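Local coordinates for protein 4'-phospho-dehydrooxetanocin synthase (Bacillus megaterium, PDB 5UL3) that catalyses the oxidative ring contraction of dAMP to an oxetane aldehyde in oxetanocin A biosynthesis, using cobalamin, a [4Fe-4S] cluster and S-adenosylmethionine, at residues Ser53-Glu65 with Val72-Leu84. Residues are numbered along the deposited sequence; the frame is centred on the assembly and turned at random.
Sequences SGETDNTTLYVIE and VFSPNRDLRENPL. With EDO (1,2-ethanediol), chain O.
L61 and F73 form a hydrogen-bonded pair of an antiparallel hairpin: F73 N reaches L61 O at 2.8 Å, and L61 N returns a bond to F73 O. On their face of the sheet, V63 CG2 meets the edge of the F73 ring at CE1 (3.7 Å). On the other face, V72 lies alongside Y62; its CG1, anti to the backbone N (chi1 -170°), touches both Y62 CE2 and T60 CG2. The phenol's far end is met by N82, whose ND2 donates to Y62 OH at 3.0 Å, with the amide nearly perpendicular to the ring (78°); Q151 also bonds that hydroxyl. At the N-cap of helix 83-88, N82 turns OD1 to L85 N, with a weak bond from L84 N.

Two waters bridge the segments where the strands end, one linking T59 O, S74 OG and N76 N, another T60 OG1 and S74 OG. Farther out, N76 ND2 donates to T56 O (3.0 Å), while K18 holds OD1. N58 CB lies 3.5 Å above one face of the R77 guanidinium, toward its rim, and E81 CB similarly over the opposite face.

Strands 60-64 and 69-73 are the central pair of a four-stranded antiparallel sheet in the N-terminal domain, remote from the cofactors, with helix 7-21 against L61 and F73 and helix 109-115 against Y62 and L84.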
loop_
_atom_site.group_PDB
_atom_site.type_symbol
_atom_site.label_atom_id
_atom_site.label_comp_id
_atom_site.label_asym_id
_atom_site.label_seq_id
_atom_site.Cartn_x
_atom_site.Cartn_y
_atom_site.Cartn_z
ATOM N N SER A 53 10.537 2.011 -27.731
ATOM C CA SER A 53 10.308 2.831 -26.534
ATOM C C SER A 53 8.826 3.165 -26.499
ATOM O O SER A 53 8.042 2.661 -27.308
ATOM C CB SER A 53 11.202 4.081 -26.551
ATOM O OG SER A 53 11.123 4.764 -25.296
ATOM N N GLY A 54 8.427 4.056 -25.581
ATOM C CA GLY A 54 7.009 4.293 -25.373
ATOM C C GLY A 54 6.420 3.119 -24.595
ATOM O O GLY A 54 7.124 2.197 -24.209
ATOM N N GLU A 55 5.101 3.164 -24.386
ATOM C CA GLU A 55 4.404 2.109 -23.652
ATOM C C GLU A 55 2.927 2.140 -24.018
ATOM O O GLU A 55 2.414 3.156 -24.486
ATOM C CB GLU A 55 4.602 2.254 -22.132
ATOM C CG GLU A 55 4.303 3.656 -21.599
ATOM C CD GLU A 55 2.808 3.937 -21.483
ATOM O OE1 GLU A 55 2.035 3.038 -21.080
ATOM O OE2 GLU A 55 2.386 5.062 -21.797
ATOM N N THR A 56 2.248 1.000 -23.785
ATOM C CA THR A 56 0.837 0.777 -24.130
ATOM C C THR A 56 0.391 1.520 -25.394
ATOM O O THR A 56 0.722 1.094 -26.505
ATOM C CB THR A 56 -0.106 1.110 -22.953
ATOM O OG1 THR A 56 -0.084 2.507 -22.625
ATOM C CG2 THR A 56 0.284 0.284 -21.711
ATOM N N ASP A 57 -0.359 2.609 -25.250
ATOM C CA ASP A 57 -0.976 3.274 -26.394
ATOM C C ASP A 57 -0.051 4.263 -27.106
ATOM O O ASP A 57 -0.539 5.061 -27.911
ATOM C CB ASP A 57 -2.266 3.979 -25.982
ATOM C CG ASP A 57 -2.042 5.154 -25.033
ATOM O OD1 ASP A 57 -0.927 5.334 -24.499
ATOM O OD2 ASP A 57 -3.018 5.895 -24.812
ATOM N N ASN A 58 1.260 4.206 -26.855
ATOM C CA ASN A 58 2.183 5.081 -27.570
ATOM C C ASN A 58 3.487 4.364 -27.879
ATOM O O ASN A 58 4.476 5.011 -28.254
ATOM C CB ASN A 58 2.440 6.379 -26.767
ATOM C CG ASN A 58 2.954 6.111 -25.368
ATOM O OD1 ASN A 58 4.133 5.805 -25.168
ATOM N ND2 ASN A 58 2.069 6.250 -24.378
ATOM N N THR A 59 3.510 3.037 -27.748
ATOM C CA THR A 59 4.714 2.281 -28.029
ATOM C C THR A 59 5.173 2.543 -29.463
ATOM O O THR A 59 4.364 2.607 -30.392
ATOM C CB THR A 59 4.458 0.786 -27.816
ATOM O OG1 THR A 59 3.836 0.595 -26.529
ATOM C CG2 THR A 59 5.772 0.026 -27.830
ATOM N N THR A 60 6.476 2.716 -29.619
ATOM C CA THR A 60 7.085 3.229 -30.842
ATOM C C THR A 60 8.281 2.367 -31.205
ATOM O O THR A 60 9.085 2.032 -30.338
ATOM C CB THR A 60 7.562 4.689 -30.663
ATOM O OG1 THR A 60 6.478 5.495 -30.221
ATOM C CG2 THR A 60 8.085 5.247 -31.994
ATOM N N LEU A 61 8.415 2.032 -32.493
ATOM C CA LEU A 61 9.581 1.328 -33.006
ATOM C C LEU A 61 10.394 2.254 -33.907
ATOM O O LEU A 61 9.834 2.905 -34.795
ATOM C CB LEU A 61 9.153 0.081 -33.789
ATOM C CG LEU A 61 10.261 -0.660 -34.525
ATOM C CD1 LEU A 61 11.266 -1.249 -33.552
ATOM C CD2 LEU A 61 9.655 -1.748 -35.406
ATOM N N TYR A 62 11.695 2.330 -33.653
ATOM C CA TYR A 62 12.644 2.985 -34.544
ATOM C C TYR A 62 13.443 1.907 -35.259
ATOM O O TYR A 62 14.017 1.024 -34.614
ATOM C CB TYR A 62 13.587 3.918 -33.779
ATOM C CG TYR A 62 12.851 4.937 -32.954
ATOM C CD1 TYR A 62 12.392 4.629 -31.672
ATOM C CD2 TYR A 62 12.607 6.208 -33.455
ATOM C CE1 TYR A 62 11.694 5.584 -30.919
ATOM C CE2 TYR A 62 11.925 7.154 -32.712
ATOM C CZ TYR A 62 11.475 6.839 -31.452
ATOM O OH TYR A 62 10.790 7.800 -30.744
ATOM N N VAL A 63 13.466 1.968 -36.580
ATOM C CA VAL A 63 14.316 1.100 -37.384
ATOM C C VAL A 63 15.409 1.988 -37.958
ATOM O O VAL A 63 15.132 2.864 -38.783
ATOM C CB VAL A 63 13.532 0.388 -38.495
ATOM C CG1 VAL A 63 14.417 -0.675 -39.158
ATOM C CG2 VAL A 63 12.270 -0.239 -37.924
ATOM N N ILE A 64 16.637 1.804 -37.484
ATOM C CA ILE A 64 17.766 2.617 -37.919
ATOM C C ILE A 64 18.437 1.879 -39.074
ATOM O O ILE A 64 19.158 0.904 -38.860
ATOM C CB ILE A 64 18.745 2.881 -36.777
ATOM C CG1 ILE A 64 18.044 3.634 -35.634
ATOM C CG2 ILE A 64 19.935 3.672 -37.290
ATOM C CD1 ILE A 64 18.948 3.914 -34.455
ATOM N N GLU A 65 18.188 2.341 -40.306
ATOM C CA GLU A 65 18.887 1.786 -41.466
ATOM C C GLU A 65 20.362 2.136 -41.382
ATOM O O GLU A 65 21.211 1.249 -41.276
ATOM C CB GLU A 65 18.296 2.301 -42.773
ATOM C CG GLU A 65 17.158 1.461 -43.305
ATOM C CD GLU A 65 16.894 1.723 -44.773
ATOM O OE1 GLU A 65 17.858 1.658 -45.566
ATOM O OE2 GLU A 65 15.731 2.004 -45.133
ATOM N N VAL A 72 10.327 5.410 -38.329
ATOM C CA VAL A 72 9.627 5.476 -37.050
ATOM C C VAL A 72 8.201 4.984 -37.257
ATOM O O VAL A 72 7.467 5.533 -38.090
ATOM C CB VAL A 72 9.631 6.898 -36.462
ATOM C CG1 VAL A 72 9.106 6.878 -35.013
ATOM C CG2 VAL A 72 11.035 7.501 -36.516
ATOM N N PHE A 73 7.801 3.977 -36.473
ATOM C CA PHE A 73 6.467 3.381 -36.513
ATOM C C PHE A 73 5.754 3.625 -35.191
ATOM O O PHE A 73 6.292 3.286 -34.129
ATOM C CB PHE A 73 6.547 1.868 -36.742
ATOM C CG PHE A 73 7.155 1.476 -38.066
ATOM C CD1 PHE A 73 8.523 1.275 -38.186
ATOM C CD2 PHE A 73 6.351 1.280 -39.182
ATOM C CE1 PHE A 73 9.084 0.905 -39.414
ATOM C CE2 PHE A 73 6.904 0.915 -40.406
ATOM C CZ PHE A 73 8.265 0.727 -40.516
ATOM N N SER A 74 4.540 4.163 -35.255
ATOM C CA SER A 74 3.746 4.458 -34.060
ATOM C C SER A 74 2.320 3.985 -34.298
ATOM O O SER A 74 1.426 4.784 -34.596
ATOM C CB SER A 74 3.803 5.948 -33.720
ATOM O OG SER A 74 3.061 6.234 -32.551
ATOM N N PRO A 75 2.068 2.681 -34.151
ATOM C CA PRO A 75 0.770 2.129 -34.568
ATOM C C PRO A 75 -0.393 2.562 -33.705
ATOM O O PRO A 75 -1.540 2.490 -34.167
ATOM C CB PRO A 75 0.982 0.616 -34.484
ATOM C CG PRO A 75 2.140 0.418 -33.601
ATOM C CD PRO A 75 3.003 1.654 -33.686
ATOM N N ASN A 76 -0.147 3.003 -32.472
ATOM C CA ASN A 76 -1.207 3.313 -31.518
ATOM C C ASN A 76 -1.415 4.797 -31.293
ATOM O O ASN A 76 -2.354 5.170 -30.584
ATOM C CB ASN A 76 -0.912 2.636 -30.167
ATOM C CG ASN A 76 -0.794 1.139 -30.295
ATOM O OD1 ASN A 76 -1.301 0.562 -31.252
ATOM N ND2 ASN A 76 -0.123 0.497 -29.335
ATOM N N ARG A 77 -0.578 5.659 -31.865
ATOM C CA ARG A 77 -0.734 7.073 -31.592
ATOM C C ARG A 77 -0.114 7.896 -32.714
ATOM O O ARG A 77 0.907 7.509 -33.285
ATOM C CB ARG A 77 -0.103 7.461 -30.245
ATOM C CG ARG A 77 -0.498 8.864 -29.796
ATOM C CD ARG A 77 -0.133 9.167 -28.354
ATOM N NE ARG A 77 1.289 9.454 -28.198
ATOM C CZ ARG A 77 1.827 9.943 -27.081
ATOM N NH1 ARG A 77 3.128 10.181 -27.013
ATOM N NH2 ARG A 77 1.063 10.188 -26.028
ATOM N N ASP A 78 -0.765 9.014 -33.019
ATOM C CA ASP A 78 -0.236 10.019 -33.938
ATOM C C ASP A 78 1.216 10.312 -33.606
ATOM O O ASP A 78 1.539 10.723 -32.488
ATOM C CB ASP A 78 -1.084 11.295 -33.836
ATOM C CG ASP A 78 -0.689 12.374 -34.864
ATOM O OD1 ASP A 78 0.224 12.148 -35.682
ATOM O OD2 ASP A 78 -1.303 13.460 -34.831
ATOM N N LEU A 79 2.090 10.079 -34.585
ATOM C CA LEU A 79 3.515 10.326 -34.403
ATOM C C LEU A 79 3.809 11.776 -34.018
ATOM O O LEU A 79 4.834 12.058 -33.385
ATOM C CB LEU A 79 4.248 9.957 -35.688
ATOM C CG LEU A 79 5.740 9.725 -35.681
ATOM C CD1 LEU A 79 6.063 8.700 -34.624
ATOM C CD2 LEU A 79 6.128 9.211 -37.069
ATOM N N ARG A 80 2.934 12.711 -34.383
ATOM C CA ARG A 80 3.191 14.105 -34.037
ATOM C C ARG A 80 3.223 14.335 -32.528
ATOM O O ARG A 80 3.759 15.351 -32.081
ATOM C CB ARG A 80 2.149 15.004 -34.709
ATOM C CG ARG A 80 2.155 14.843 -36.243
ATOM C CD ARG A 80 1.109 15.729 -36.923
ATOM N NE ARG A 80 -0.226 15.494 -36.373
ATOM C CZ ARG A 80 -1.278 16.277 -36.593
ATOM N NH1 ARG A 80 -1.160 17.357 -37.361
ATOM N NH2 ARG A 80 -2.449 15.983 -36.042
ATOM N N GLU A 81 2.699 13.405 -31.730
ATOM C CA GLU A 81 2.739 13.539 -30.279
ATOM C C GLU A 81 3.964 12.884 -29.643
ATOM O O GLU A 81 4.098 12.917 -28.418
ATOM C CB GLU A 81 1.456 12.954 -29.664
ATOM C CG GLU A 81 0.198 13.676 -30.102
ATOM C CD GLU A 81 -1.073 12.967 -29.675
ATOM O OE1 GLU A 81 -1.075 12.338 -28.592
ATOM O OE2 GLU A 81 -2.069 13.035 -30.427
ATOM N N ASN A 82 4.848 12.303 -30.437
ATOM C CA ASN A 82 6.033 11.603 -29.921
ATOM C C ASN A 82 6.959 12.580 -29.191
ATOM O O ASN A 82 7.418 13.566 -29.795
ATOM C CB ASN A 82 6.726 10.931 -31.116
ATOM C CG ASN A 82 7.973 10.165 -30.740
ATOM O OD1 ASN A 82 8.835 10.652 -30.016
ATOM N ND2 ASN A 82 8.089 8.956 -31.268
ATOM N N PRO A 83 7.259 12.354 -27.907
ATOM C CA PRO A 83 7.993 13.357 -27.130
ATOM C C PRO A 83 9.469 13.394 -27.473
ATOM O O PRO A 83 10.108 14.442 -27.323
ATOM C CB PRO A 83 7.763 12.909 -25.676
ATOM C CG PRO A 83 7.650 11.399 -25.779
ATOM C CD PRO A 83 6.905 11.164 -27.103
ATOM N N LEU A 84 10.020 12.257 -27.916
ATOM C CA LEU A 84 11.423 12.226 -28.307
ATOM C C LEU A 84 11.631 13.032 -29.580
ATOM O O LEU A 84 12.561 13.838 -29.667
ATOM C CB LEU A 84 11.903 10.784 -28.506
ATOM C CG LEU A 84 13.395 10.626 -28.798
ATOM C CD1 LEU A 84 13.881 9.278 -28.256
ATOM C CD2 LEU A 84 13.706 10.684 -30.326
HETATM C C1 EDO O . -2.392 2.677 -37.254
HETATM O O1 EDO O . -1.596 1.548 -36.867
HETATM C C2 EDO O . -3.777 2.466 -36.649
HETATM O O2 EDO O . -4.612 3.602 -36.900
HETATM O O HOH W 1 -0.786 8.277 -24.960
HETATM O O HOH W 2 2.255 3.987 -31.074
HETATM O O HOH W 3 5.160 7.653 -31.238
#